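Local structure of phosphoribosyl-aminoimidazole carboxylase (Aspergillus clavatus, 3K5I) at residues A[48-56]-A[64-74]; A[352-363]-A[374-382]. The protein probably carboxylates 5-aminoimidazole ribonucleotide at the expense of ATP in de novo purine biosynthesis, as an ATP-grasp N5-carboxyaminoimidazole ribonucleotide synthetase. All coordinates share one frame; numbering follows the deposited sequence. Where two conformers were deposited one is given.

Contact 1: residues A[48-56]-A[64-74]; sequences IQVNVLDAD and SAHDGHVTGSF
H66 and H69 grip consecutive polar groups on the edge of strand 49-54. H66 NE2 donates to V50 O at 2.8 Å; the acceptor lies in the imidazole plane, whereas the donor stands 56° out of the V50 carbonyl plane, off any lone pair. One face of the same ring carries the CG of Q49, whose amide is stacked roughly flat over it and donates through NE2 to N51 OD1. H66 ND1 accepts from G68 N, so two in-plane bonds fix the rotation of the imidazole. H69 shares this pattern but turns its accepting side to the strand: ND1 takes the N-H of V52 at 2.7 Å and 163°, and NE2 donates to S64 O at 2.9 Å, on a carbonyl lone pair.

Beyond H69 the loop straightens into strand 70-71, a parallel strand outermost within this chain in the five-stranded sheet of the Rossmann-like preATP-grasp domain. V70 N to V52 O (3.1 Å) is the firm rung; D54 N to V70 O and G72 N to D54 O are weak.

L53 CB leaves on the sheet face shared with V70, and CG, anti to the backbone N (chi1 -180°), comes within 4.0 Å of S73 O. There the chain forks: CD1 lies 3.4 Å from V70 O and packs on V70 CB, while CD2 approaches S73 O at 3.6 Å and nears F74 CA. A79 and L83 of helix 77-84 touch this leucine. On the opposite sheet face, D54 OD2 accepts from G32 N, and its carboxylate is turned steeply to the F74 ring.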
ATOM      1  N   ILE A  48      -6.273  12.635   3.953  1.00 23.84           N
ATOM      2  CA  ILE A  48      -6.998  13.580   3.111  1.00 37.19           C
ATOM      3  C   ILE A  48      -8.299  12.872   2.796  1.00 24.39           C
ATOM      4  O   ILE A  48      -8.292  11.732   2.367  1.00 10.39           O
ATOM      5  CB  ILE A  48      -6.272  14.020   1.837  1.00 27.08           C
ATOM      6  CG1 ILE A  48      -5.342  15.096   2.344  1.00  4.29           C
ATOM      7  CG2 ILE A  48      -7.220  14.606   0.692  1.00  8.17           C
ATOM      8  CD1 ILE A  48      -4.016  14.988   1.723  1.00 22.33           C
ATOM      9  N   GLN A  49      -9.379  13.598   3.045  1.00 28.94           N
ATOM     10  CA  GLN A  49     -10.738  13.134   2.864  1.00 26.93           C
ATOM     11  C   GLN A  49     -11.052  13.123   1.415  1.00  8.10           C
ATOM     12  O   GLN A  49     -10.937  14.145   0.721  1.00 17.48           O
ATOM     13  CB  GLN A  49     -11.807  14.051   3.481  1.00  9.56           C
ATOM     14  CG  GLN A  49     -13.088  13.227   3.633  1.00  6.93           C
ATOM     15  CD  GLN A  49     -14.211  13.965   4.309  1.00 99.75           C
ATOM     16  OE1 GLN A  49     -14.148  14.160   5.511  1.00 36.51           O
ATOM     17  NE2 GLN A  49     -15.251  14.345   3.570  1.00 58.40           N
ATOM     18  N   VAL A  50     -11.469  11.921   1.044  1.00 26.01           N
ATOM     19  CA  VAL A  50     -11.909  11.656  -0.289  1.00  9.78           C
ATOM     20  C   VAL A  50     -13.422  11.364  -0.386  1.00  9.88           C
ATOM     21  O   VAL A  50     -13.877  10.292   0.087  1.00 20.05           O
ATOM     22  CB  VAL A  50     -10.945  10.754  -1.087  1.00 19.20           C
ATOM     23  CG1 VAL A  50     -11.505  10.536  -2.526  1.00  8.42           C
ATOM     24  CG2 VAL A  50      -9.566  11.458  -1.200  1.00 22.45           C
ATOM     25  N   ASN A  51     -14.214  12.308  -0.947  1.00 12.21           N
ATOM     26  CA  ASN A  51     -15.659  11.979  -1.101  1.00 26.90           C
ATOM     27  C   ASN A  51     -15.832  11.376  -2.484  1.00 33.61           C
ATOM     28  O   ASN A  51     -15.455  11.964  -3.473  1.00 19.38           O
ATOM     29  CB  ASN A  51     -16.608  13.153  -1.088  1.00 20.36           C
ATOM     30  CG  ASN A  51     -16.415  13.947   0.148  1.00 13.14           C
ATOM     31  OD1 ASN A  51     -16.046  13.352   1.145  1.00 16.15           O
ATOM     32  ND2 ASN A  51     -16.496  15.256   0.055  1.00 24.86           N
ATOM     33  N   VAL A  52     -16.408  10.198  -2.602  1.00 26.85           N
ATOM     34  CA  VAL A  52     -16.524   9.567  -3.922  1.00 12.08           C
ATOM     35  C   VAL A  52     -17.867   9.564  -4.623  1.00  7.08           C
ATOM     36  O   VAL A  52     -18.877   9.366  -3.996  1.00 21.98           O
ATOM     37  CB  VAL A  52     -16.284   8.031  -3.595  1.00 19.19           C
ATOM     38  CG1 VAL A  52     -16.062   7.144  -4.785  1.00  9.57           C
ATOM     39  CG2 VAL A  52     -15.111   7.891  -2.673  1.00 23.19           C
ATOM     40  N   LEU A  53     -17.884   9.806  -5.926  1.00 11.65           N
ATOM     41  CA  LEU A  53     -19.170   9.738  -6.598  1.00 18.38           C
ATOM     42  C   LEU A  53     -19.263   8.412  -7.408  1.00  8.74           C
ATOM     43  O   LEU A  53     -18.497   8.166  -8.351  1.00 10.03           O
ATOM     44  CB  LEU A  53     -19.400  10.963  -7.500  1.00 17.22           C
ATOM     45  CG  LEU A  53     -20.744  11.002  -8.260  1.00 38.60           C
ATOM     46  CD1 LEU A  53     -22.016  10.710  -7.460  1.00 10.02           C
ATOM     47  CD2 LEU A  53     -20.915  12.247  -9.143  1.00  7.99           C
ATOM     48  N   ASP A  54     -20.176   7.538  -7.025  1.00 12.17           N
ATOM     49  CA  ASP A  54     -20.361   6.290  -7.762  1.00 13.36           C
ATOM     50  C   ASP A  54     -21.424   5.431  -7.063  1.00 10.85           C
ATOM     51  O   ASP A  54     -22.079   5.899  -6.136  1.00 13.04           O
ATOM     52  CB  ASP A  54     -19.025   5.549  -7.891  1.00  4.98           C
ATOM     53  CG  ASP A  54     -19.062   4.485  -8.992  1.00 36.10           C
ATOM     54  OD1 ASP A  54     -20.156   3.956  -9.325  1.00  8.20           O
ATOM     55  OD2 ASP A  54     -17.963   4.250  -9.509  1.00 10.85           O
ATOM     56  N   ALA A  55     -21.630   4.191  -7.473  1.00  8.00           N
ATOM     57  CA  ALA A  55     -22.622   3.399  -6.751  1.00 11.15           C
ATOM     58  C   ALA A  55     -22.221   3.188  -5.281  1.00 10.04           C
ATOM     59  O   ALA A  55     -21.087   3.363  -4.890  1.00 12.23           O
ATOM     60  CB  ALA A  55     -22.771   2.084  -7.409  1.00 10.67           C
ATOM     61  N   ASP A  56     -23.183   2.848  -4.428  1.00 22.20           N
ATOM     62  CA  ASP A  56     -22.880   2.637  -3.014  1.00 23.47           C
ATOM     63  C   ASP A  56     -22.048   1.423  -2.886  1.00 33.11           C
ATOM     64  O   ASP A  56     -22.218   0.462  -3.650  1.00 21.44           O
ATOM     65  CB  ASP A  56     -24.091   2.413  -2.103  1.00 16.22           C
ATOM     66  CG  ASP A  56     -24.785   3.703  -1.826  1.00 99.75           C
ATOM     67  OD1 ASP A  56     -24.244   4.825  -2.077  1.00 29.52           O
ATOM     68  OD2 ASP A  56     -25.897   3.492  -1.339  1.00 38.05           O
ATOM     69  N   SER A  64     -13.099   3.854   2.799  1.00 20.41           N
ATOM     70  CA  SER A  64     -13.157   5.229   3.231  1.00 17.34           C
ATOM     71  C   SER A  64     -14.502   5.324   3.973  1.00 99.75           C
ATOM     72  O   SER A  64     -15.535   5.692   3.408  1.00 29.13           O
ATOM     73  CB  SER A  64     -13.238   6.044   1.934  1.00  6.79           C
ATOM     74  OG  SER A  64     -13.553   7.411   2.165  1.00 27.62           O
ATOM     75  N   ALA A  65     -14.499   4.977   5.254  1.00 25.15           N
ATOM     76  CA  ALA A  65     -15.719   4.970   6.056  1.00 31.20           C
ATOM     77  C   ALA A  65     -16.042   6.323   6.643  1.00 48.01           C
ATOM     78  O   ALA A  65     -15.675   6.537   7.799  1.00 35.03           O
ATOM     79  CB  ALA A  65     -15.521   3.997   7.233  1.00 12.18           C
ATOM     80  N   HIS A  66     -16.712   7.208   5.905  1.00 15.21           N
ATOM     81  CA  HIS A  66     -17.087   8.525   6.462  1.00 14.51           C
ATOM     82  C   HIS A  66     -18.402   8.927   5.818  1.00 17.41           C
ATOM     83  O   HIS A  66     -18.914   8.183   4.959  1.00 21.72           O
ATOM     84  CB  HIS A  66     -15.966   9.554   6.225  1.00 13.37           C
ATOM     85  CG  HIS A  66     -15.596   9.773   4.788  1.00 55.88           C
ATOM     86  ND1 HIS A  66     -16.455  10.395   3.919  1.00 15.76           N
ATOM     87  CD2 HIS A  66     -14.467   9.527   4.078  1.00 14.78           C
ATOM     88  CE1 HIS A  66     -15.894  10.483   2.727  1.00 21.65           C
ATOM     89  NE2 HIS A  66     -14.691   9.961   2.792  1.00  6.65           N
ATOM     90  N   ASP A  67     -18.987  10.069   6.150  1.00 31.53           N
ATOM     91  CA  ASP A  67     -20.258  10.362   5.469  1.00 33.50           C
ATOM     92  C   ASP A  67     -20.310  11.230   4.215  1.00 99.75           C
ATOM     93  O   ASP A  67     -21.413  11.591   3.778  1.00 35.87           O
ATOM     94  CB  ASP A  67     -21.343  10.797   6.455  0.50 99.75           C
ATOM     95  CG  ASP A  67     -21.009  12.097   7.156  0.50  1.00           C
ATOM     96  OD1 ASP A  67     -21.640  13.132   6.857  0.50 74.71           O
ATOM     97  OD2 ASP A  67     -20.123  12.067   8.032  0.50 21.93           O
ATOM     98  N   GLY A  68     -19.171  11.569   3.613  1.00 20.53           N
ATOM     99  CA  GLY A  68     -19.246  12.454   2.447  1.00 20.15           C
ATOM    100  C   GLY A  68     -19.487  11.946   1.030  1.00 27.78           C
ATOM    101  O   GLY A  68     -19.580  12.714   0.053  1.00 25.97           O
ATOM    102  N   HIS A  69     -19.534  10.632   0.884  1.00 21.69           N
ATOM    103  CA  HIS A  69     -19.701  10.152  -0.462  1.00 10.27           C
ATOM    104  C   HIS A  69     -21.084  10.571  -0.977  1.00  6.37           C
ATOM    105  O   HIS A  69     -22.018  10.904  -0.245  1.00 99.75           O
ATOM    106  CB  HIS A  69     -19.503   8.600  -0.430  1.00 10.87           C
ATOM    107  CG  HIS A  69     -18.149   8.154   0.058  1.00 35.48           C
ATOM    108  ND1 HIS A  69     -16.973   8.631  -0.483  1.00  9.39           N
ATOM    109  CD2 HIS A  69     -17.787   7.252   1.012  1.00  8.89           C
ATOM    110  CE1 HIS A  69     -15.955   8.064   0.140  1.00  7.75           C
ATOM    111  NE2 HIS A  69     -16.417   7.217   1.050  1.00 12.20           N
ATOM    112  N   VAL A  70     -21.178  10.425  -2.291  1.00 32.93           N
ATOM    113  CA  VAL A  70     -22.423  10.677  -2.951  1.00 10.43           C
ATOM    114  C   VAL A  70     -22.784   9.453  -3.724  1.00 21.40           C
ATOM    115  O   VAL A  70     -22.004   8.966  -4.524  1.00 15.61           O
ATOM    116  CB  VAL A  70     -22.308  11.867  -3.866  1.00 15.36           C
ATOM    117  CG1 VAL A  70     -23.719  12.204  -4.379  1.00 23.89           C
ATOM    118  CG2 VAL A  70     -21.680  13.013  -3.012  1.00 16.79           C
ATOM    119  N   THR A  71     -23.996   8.984  -3.492  1.00 14.75           N
ATOM    120  CA  THR A  71     -24.567   7.845  -4.193  1.00 20.68           C
ATOM    121  C   THR A  71     -25.199   8.296  -5.541  1.00 38.30           C
ATOM    122  O   THR A  71     -25.938   9.266  -5.617  1.00 24.34           O
ATOM    123  CB  THR A  71     -25.690   7.367  -3.349  1.00 32.26           C
ATOM    124  OG1 THR A  71     -25.096   6.962  -2.104  1.00 28.66           O
ATOM    125  CG2 THR A  71     -26.378   6.312  -4.146  1.00 14.64           C
ATOM    126  N   GLY A  72     -24.910   7.610  -6.639  1.00 16.14           N
ATOM    127  CA  GLY A  72     -25.432   8.029  -7.954  1.00 24.32           C
ATOM    128  C   GLY A  72     -24.259   7.835  -8.928  1.00 31.48           C
ATOM    129  O   GLY A  72     -23.245   7.233  -8.541  1.00 23.07           O
ATOM    130  N   SER A  73     -24.383   8.306 -10.170  1.00 23.20           N
ATOM    131  CA  SER A  73     -23.338   8.136 -11.196  1.00 19.38           C
ATOM    132  C   SER A  73     -22.628   9.430 -11.532  1.00 10.35           C
ATOM    133  O   SER A  73     -23.196  10.529 -11.372  1.00 19.76           O
ATOM    134  CB  SER A  73     -23.859   7.584 -12.579  1.00  9.97           C
ATOM    135  OG  SER A  73     -22.963   7.853 -13.676  1.00 26.92           O
ATOM    136  N   PHE A  74     -21.402   9.224 -12.031  1.00 11.33           N
ATOM    137  CA  PHE A  74     -20.525  10.311 -12.486  1.00 13.08           C
ATOM    138  C   PHE A  74     -21.028  10.924 -13.837  1.00 10.20           C
ATOM    139  O   PHE A  74     -20.623  12.003 -14.302  1.00  7.96           O
ATOM    140  CB  PHE A  74     -19.089   9.754 -12.497  1.00 22.94           C
ATOM    141  CG  PHE A  74     -18.991   8.360 -13.054  1.00 18.70           C
ATOM    142  CD1 PHE A  74     -19.099   7.245 -12.217  1.00 27.73           C
ATOM    143  CD2 PHE A  74     -18.845   8.164 -14.421  1.00 14.32           C
ATOM    144  CE1 PHE A  74     -19.055   5.953 -12.720  1.00  6.64           C
ATOM    145  CE2 PHE A  74     -18.816   6.844 -14.971  1.00  9.36           C
ATOM    146  CZ  PHE A  74     -18.893   5.740 -14.092  1.00 10.98           C
TER
HETATM  147  O   HOH W   1     -11.390   9.394   2.885  1.00 24.60           O

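Contact 2: residues A[352-363]-A[374-382]; sequences ALSIPNASIHLY and MGHITVTAP
S359 and T378 exchange two backbone hydrogen bonds, S359 N to T378 O and T378 N to S359 O, both 2.7 Å long. H361 and H376 form the next hydrogen-bonded pair of this antiparallel hairpin, and Y363 N to M374 O (3.1 Å) continues the ladder. At its other end N357 uses its side chain, ND2 donating to T380 O at 3.2 Å from above the carbonyl plane.

Aromatic contacts gather on the face of H361 and H376. Their rings form an offset stack, centroids 4.2 Å apart and planes 12° from parallel. With CG between its backbone N and carbonyl carbon (chi1 77°), the H376 ring is brought back over H361, and its ND1 reaches Y363 OH at 2.7 Å; either could be the donor. G375 CA sits over the centre of the Y363 ring, 3.4 Å from its centroid, a CH-pi contact.

Apolar side chains occupy the opposite face. A358 CB rests against both I377 CG2 and V379 CG2, tightly against the latter at 3.5 Å, and I377 CD1 extends to A352 CB.

E301 of helix 299-302 binds both S359 OG and H361 NE2, and H297 stacks with H376. Strand 331-337 flanks strand 373-380, where M374 and G375 face I336 in a classic beta bulge, while helix 384-399 packs on I355, P356 and N357.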
ATOM      1  N   ALA A 352      -0.890 -16.337  -7.433  1.00 14.68           N
ATOM      2  CA  ALA A 352       0.007 -15.205  -7.154  1.00 10.70           C
ATOM      3  C   ALA A 352       0.527 -15.266  -5.716  1.00 31.04           C
ATOM      4  O   ALA A 352       1.618 -14.758  -5.425  1.00 11.29           O
ATOM      5  CB  ALA A 352      -0.731 -13.869  -7.403  1.00 16.37           C
ATOM      6  N   LEU A 353      -0.261 -15.864  -4.811  1.00 18.73           N
ATOM      7  CA  LEU A 353       0.178 -15.931  -3.418  1.00 24.82           C
ATOM      8  C   LEU A 353       1.520 -16.630  -3.370  1.00 11.32           C
ATOM      9  O   LEU A 353       2.322 -16.449  -2.442  1.00 15.70           O
ATOM     10  CB  LEU A 353      -0.800 -16.743  -2.585  1.00  9.30           C
ATOM     11  CG  LEU A 353      -2.079 -16.048  -2.168  1.00 36.12           C
ATOM     12  CD1 LEU A 353      -2.937 -17.167  -1.533  1.00  7.12           C
ATOM     13  CD2 LEU A 353      -1.848 -14.889  -1.212  1.00  4.49           C
ATOM     14  N   SER A 354       1.790 -17.460  -4.376  1.00 13.16           N
ATOM     15  CA  SER A 354       3.075 -18.163  -4.333  1.00 18.60           C
ATOM     16  C   SER A 354       4.161 -17.641  -5.235  1.00 27.86           C
ATOM     17  O   SER A 354       5.172 -18.312  -5.351  1.00 17.87           O
ATOM     18  CB  SER A 354       2.900 -19.582  -4.881  1.00 42.94           C
ATOM     19  OG  SER A 354       2.383 -20.444  -3.902  1.00 23.10           O
ATOM     20  N   ILE A 355       3.962 -16.547  -5.954  1.00 14.72           N
ATOM     21  CA  ILE A 355       5.043 -16.068  -6.824  1.00 11.42           C
ATOM     22  C   ILE A 355       5.995 -15.271  -5.930  1.00 16.25           C
ATOM     23  O   ILE A 355       5.540 -14.533  -5.049  1.00 14.61           O
ATOM     24  CB  ILE A 355       4.457 -15.279  -7.955  1.00  8.19           C
ATOM     25  CG1 ILE A 355       3.416 -16.165  -8.643  1.00 13.95           C
ATOM     26  CG2 ILE A 355       5.569 -14.735  -8.798  1.00  9.08           C
ATOM     27  CD1 ILE A 355       3.942 -17.327  -9.568  1.00 13.59           C
ATOM     28  N   PRO A 356       7.315 -15.441  -6.066  1.00 14.07           N
ATOM     29  CA  PRO A 356       8.120 -14.665  -5.107  1.00  9.93           C
ATOM     30  C   PRO A 356       7.932 -13.198  -5.526  1.00 20.14           C
ATOM     31  O   PRO A 356       7.786 -12.943  -6.715  1.00  9.54           O
ATOM     32  CB  PRO A 356       9.584 -15.148  -5.323  1.00 29.90           C
ATOM     33  CG  PRO A 356       9.489 -16.355  -6.239  1.00 10.18           C
ATOM     34  CD  PRO A 356       8.091 -16.454  -6.830  1.00 16.23           C
ATOM     35  N   ASN A 357       7.991 -12.243  -4.593  1.00 12.31           N
ATOM     36  CA  ASN A 357       7.902 -10.800  -4.926  1.00 29.18           C
ATOM     37  C   ASN A 357       6.679 -10.248  -5.592  1.00 17.30           C
ATOM     38  O   ASN A 357       6.701  -9.163  -6.160  1.00 14.17           O
ATOM     39  CB  ASN A 357       9.079 -10.412  -5.829  1.00 18.32           C
ATOM     40  CG  ASN A 357      10.390 -10.673  -5.131  1.00 56.03           C
ATOM     41  OD1 ASN A 357      10.360 -11.042  -3.937  1.00 15.01           O
ATOM     42  ND2 ASN A 357      11.519 -10.468  -5.818  1.00 20.88           N
ATOM     43  N   ALA A 358       5.596 -11.000  -5.495  1.00 14.06           N
ATOM     44  CA  ALA A 358       4.410 -10.591  -6.176  1.00 10.60           C
ATOM     45  C   ALA A 358       3.455  -9.850  -5.266  1.00 29.35           C
ATOM     46  O   ALA A 358       3.045 -10.366  -4.223  1.00 25.77           O
ATOM     47  CB  ALA A 358       3.791 -11.861  -6.749  1.00 18.45           C
ATOM     48  N   SER A 359       3.095  -8.629  -5.661  1.00 20.56           N
ATOM     49  CA  SER A 359       2.192  -7.874  -4.817  1.00 23.23           C
ATOM     50  C   SER A 359       0.824  -8.037  -5.440  1.00 21.67           C
ATOM     51  O   SER A 359       0.651  -7.730  -6.613  1.00 10.39           O
ATOM     52  CB  SER A 359       2.654  -6.410  -4.780  0.50  1.00           C
ATOM     53  OG  SER A 359       1.653  -5.491  -4.394  0.50  4.11           O
ATOM     54  N   ILE A 360      -0.115  -8.528  -4.631  1.00 14.89           N
ATOM     55  CA  ILE A 360      -1.465  -8.753  -5.123  1.00  8.97           C
ATOM     56  C   ILE A 360      -2.458  -7.637  -4.828  1.00 14.80           C
ATOM     57  O   ILE A 360      -2.527  -7.203  -3.712  1.00  3.71           O
ATOM     58  CB  ILE A 360      -2.042 -10.055  -4.531  1.00  8.06           C
ATOM     59  CG1 ILE A 360      -1.128 -11.271  -4.863  1.00  9.53           C
ATOM     60  CG2 ILE A 360      -3.510 -10.157  -4.908  1.00 19.71           C
ATOM     61  CD1 ILE A 360      -0.936 -12.487  -3.947  1.00 30.14           C
ATOM     62  N   HIS A 361      -3.227  -7.202  -5.828  1.00  6.81           N
ATOM     63  CA  HIS A 361      -4.205  -6.162  -5.652  1.00 22.99           C
ATOM     64  C   HIS A 361      -5.472  -6.646  -6.264  1.00 14.22           C
ATOM     65  O   HIS A 361      -5.557  -6.675  -7.502  1.00  8.67           O
ATOM     66  CB  HIS A 361      -3.795  -4.923  -6.488  1.00 26.02           C
ATOM     67  CG  HIS A 361      -2.517  -4.292  -6.032  1.00 39.75           C
ATOM     68  ND1 HIS A 361      -2.494  -3.059  -5.417  1.00 22.05           N
ATOM     69  CD2 HIS A 361      -1.228  -4.720  -6.100  1.00 14.93           C
ATOM     70  CE1 HIS A 361      -1.242  -2.767  -5.098  1.00 25.96           C
ATOM     71  NE2 HIS A 361      -0.459  -3.757  -5.494  1.00 32.46           N
ATOM     72  N   LEU A 362      -6.462  -6.932  -5.429  1.00 18.59           N
ATOM     73  CA  LEU A 362      -7.790  -7.323  -5.926  1.00  1.00           C
ATOM     74  C   LEU A 362      -8.605  -6.037  -5.726  1.00 17.82           C
ATOM     75  O   LEU A 362      -8.495  -5.337  -4.708  1.00  1.00           O
ATOM     76  CB  LEU A 362      -8.439  -8.403  -5.036  1.00  1.00           C
ATOM     77  CG  LEU A 362      -7.662  -9.707  -5.210  1.00 17.91           C
ATOM     78  CD1 LEU A 362      -7.959 -10.776  -4.147  1.00 23.65           C
ATOM     79  CD2 LEU A 362      -7.984 -10.212  -6.626  1.00 33.24           C
ATOM     80  N   TYR A 363      -9.462  -5.768  -6.710  1.00 24.25           N
ATOM     81  CA  TYR A 363     -10.342  -4.605  -6.755  1.00 11.55           C
ATOM     82  C   TYR A 363     -11.659  -4.577  -5.958  1.00 15.24           C
ATOM     83  O   TYR A 363     -12.278  -3.499  -5.920  1.00 15.23           O
ATOM     84  CB  TYR A 363     -10.706  -4.285  -8.207  1.00  2.70           C
ATOM     85  CG  TYR A 363      -9.419  -3.948  -8.983  1.00 21.41           C
ATOM     86  CD1 TYR A 363      -9.388  -3.963 -10.373  1.00 18.53           C
ATOM     87  CD2 TYR A 363      -8.226  -3.633  -8.317  1.00 15.36           C
ATOM     88  CE1 TYR A 363      -8.175  -3.750 -11.046  1.00 15.39           C
ATOM     89  CE2 TYR A 363      -6.996  -3.376  -9.012  1.00 24.50           C
ATOM     90  CZ  TYR A 363      -6.986  -3.421 -10.381  1.00 15.30           C
ATOM     91  OH  TYR A 363      -5.827  -3.150 -11.143  1.00 18.21           O
ATOM     92  N   MET A 374     -10.412  -7.201 -12.848  1.00 22.29           N
ATOM     93  CA  MET A 374     -10.702  -7.537 -11.489  1.00  3.84           C
ATOM     94  C   MET A 374      -9.641  -7.366 -10.426  1.00 16.95           C
ATOM     95  O   MET A 374      -9.928  -7.469  -9.216  1.00  9.48           O
ATOM     96  CB  MET A 374     -11.041  -9.029 -11.603  1.00 15.76           C
ATOM     97  CG  MET A 374     -12.269  -9.309 -12.526  1.00  7.65           C
ATOM     98  SD  MET A 374     -13.746  -8.358 -12.172  1.00 20.90           S
ATOM     99  CE  MET A 374     -14.453  -8.808 -10.444  1.00  4.03           C
ATOM    100  N   GLY A 375      -8.406  -7.111 -10.853  1.00  2.76           N
ATOM    101  CA  GLY A 375      -7.351  -6.925  -9.893  1.00  1.00           C
ATOM    102  C   GLY A 375      -6.049  -6.953 -10.762  1.00 13.67           C
ATOM    103  O   GLY A 375      -6.140  -6.976 -11.975  1.00 14.36           O
ATOM    104  N   HIS A 376      -4.864  -6.876 -10.162  1.00 10.06           N
ATOM    105  CA  HIS A 376      -3.554  -6.906 -10.812  1.00 25.52           C
ATOM    106  C   HIS A 376      -2.542  -7.418  -9.821  1.00 17.86           C
ATOM    107  O   HIS A 376      -2.782  -7.365  -8.620  1.00  6.16           O
ATOM    108  CB  HIS A 376      -3.107  -5.580 -11.430  1.00 19.34           C
ATOM    109  CG  HIS A 376      -2.610  -4.557 -10.439  1.00  8.58           C
ATOM    110  ND1 HIS A 376      -3.426  -3.549  -9.969  1.00 14.14           N
ATOM    111  CD2 HIS A 376      -1.383  -4.326  -9.893  1.00  6.85           C
ATOM    112  CE1 HIS A 376      -2.734  -2.745  -9.178  1.00  7.01           C
ATOM    113  NE2 HIS A 376      -1.488  -3.199  -9.103  1.00  8.41           N
ATOM    114  N   ILE A 377      -1.450  -7.962 -10.362  1.00 12.19           N
ATOM    115  CA  ILE A 377      -0.366  -8.511  -9.565  1.00 22.43           C
ATOM    116  C   ILE A 377       0.833  -7.766 -10.079  1.00 24.48           C
ATOM    117  O   ILE A 377       1.010  -7.576 -11.301  1.00 16.32           O
ATOM    118  CB  ILE A 377       0.061  -9.924  -9.937  1.00 34.66           C
ATOM    119  CG1 ILE A 377      -1.165 -10.814  -9.985  1.00 22.16           C
ATOM    120  CG2 ILE A 377       1.104 -10.448  -8.891  1.00 10.76           C
ATOM    121  CD1 ILE A 377      -1.974 -10.633  -8.744  1.00  8.44           C
ATOM    122  N   THR A 378       1.645  -7.322  -9.133  1.00 17.94           N
ATOM    123  CA  THR A 378       2.836  -6.627  -9.610  1.00  3.73           C
ATOM    124  C   THR A 378       4.037  -7.389  -9.065  1.00 12.10           C
ATOM    125  O   THR A 378       4.147  -7.551  -7.852  1.00  5.33           O
ATOM    126  CB  THR A 378       2.938  -5.121  -9.152  1.00 14.56           C
ATOM    127  OG1 THR A 378       2.015  -4.308  -9.851  1.00 17.84           O
ATOM    128  CG2 THR A 378       4.279  -4.522  -9.572  1.00  9.23           C
ATOM    129  N   VAL A 379       4.942  -7.778  -9.951  1.00 10.42           N
ATOM    130  CA  VAL A 379       6.168  -8.469  -9.464  1.00 25.31           C
ATOM    131  C   VAL A 379       7.472  -7.655  -9.671  1.00 14.50           C
ATOM    132  O   VAL A 379       7.769  -7.145 -10.772  1.00 15.66           O
ATOM    133  CB  VAL A 379       6.274  -9.861 -10.122  1.00 40.66           C
ATOM    134  CG1 VAL A 379       7.542 -10.593  -9.738  1.00 18.81           C
ATOM    135  CG2 VAL A 379       5.082 -10.658  -9.727  1.00 11.18           C
ATOM    136  N   THR A 380       8.258  -7.493  -8.609  1.00  5.79           N
ATOM    137  CA  THR A 380       9.498  -6.707  -8.753  1.00  8.50           C
ATOM    138  C   THR A 380      10.722  -7.658  -8.725  1.00 20.50           C
ATOM    139  O   THR A 380      10.613  -8.854  -8.468  1.00 34.53           O
ATOM    140  CB  THR A 380       9.618  -5.817  -7.523  1.00 28.29           C
ATOM    141  OG1 THR A 380       9.514  -6.645  -6.356  1.00 18.01           O
ATOM    142  CG2 THR A 380       8.447  -4.897  -7.444  1.00 18.42           C
ATOM    143  N   ALA A 381      11.906  -7.121  -8.970  1.00 30.22           N
ATOM    144  CA  ALA A 381      13.121  -7.907  -8.913  1.00 14.65           C
ATOM    145  C   ALA A 381      14.279  -6.996  -9.268  1.00 15.89           C
ATOM    146  O   ALA A 381      14.098  -5.987  -9.965  1.00 12.29           O
ATOM    147  CB  ALA A 381      13.082  -9.177  -9.698  1.00 12.29           C
ATOM    148  N   PRO A 382      15.468  -7.314  -8.744  1.00 18.12           N
ATOM    149  CA  PRO A 382      16.595  -6.419  -9.014  1.00 11.33           C
ATOM    150  C   PRO A 382      16.868  -6.365 -10.508  1.00 11.77           C
ATOM    151  O   PRO A 382      17.497  -5.430 -10.921  1.00 10.06           O
ATOM    152  CB  PRO A 382      17.768  -7.003  -8.213  1.00  8.72           C
ATOM    153  CG  PRO A 382      17.191  -8.219  -7.410  1.00 28.17           C
ATOM    154  CD  PRO A 382      15.681  -8.169  -7.563  1.00 31.85           C
TER
HETATM  155  O   HOH W   2       6.423  -6.435  -5.263  1.00 32.44           O

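Contact 1 closes before contact 2 opens along the chain; their centres are 28 Å apart and their nearest atoms about 10 Å. They belong to different sheets: contact 1 adds strand 70-71 to the parallel sheet of the N-terminal preATP-grasp domain, contact 2 strand 358-362 to the large antiparallel sheet containing strands 206-216 and 331-337, each outermost within this chain. Both come near the bound 5-aminoimidazole ribonucleotide without lining its pocket: the side chains of D54 and M374 lie about 5 and 6 Å from it. The loop joining the strands of contact 2 supplies K365 and R372 to that pocket, while G33, Q34 and L35 come from the N-terminal domain. Each contact also touches the second subunit.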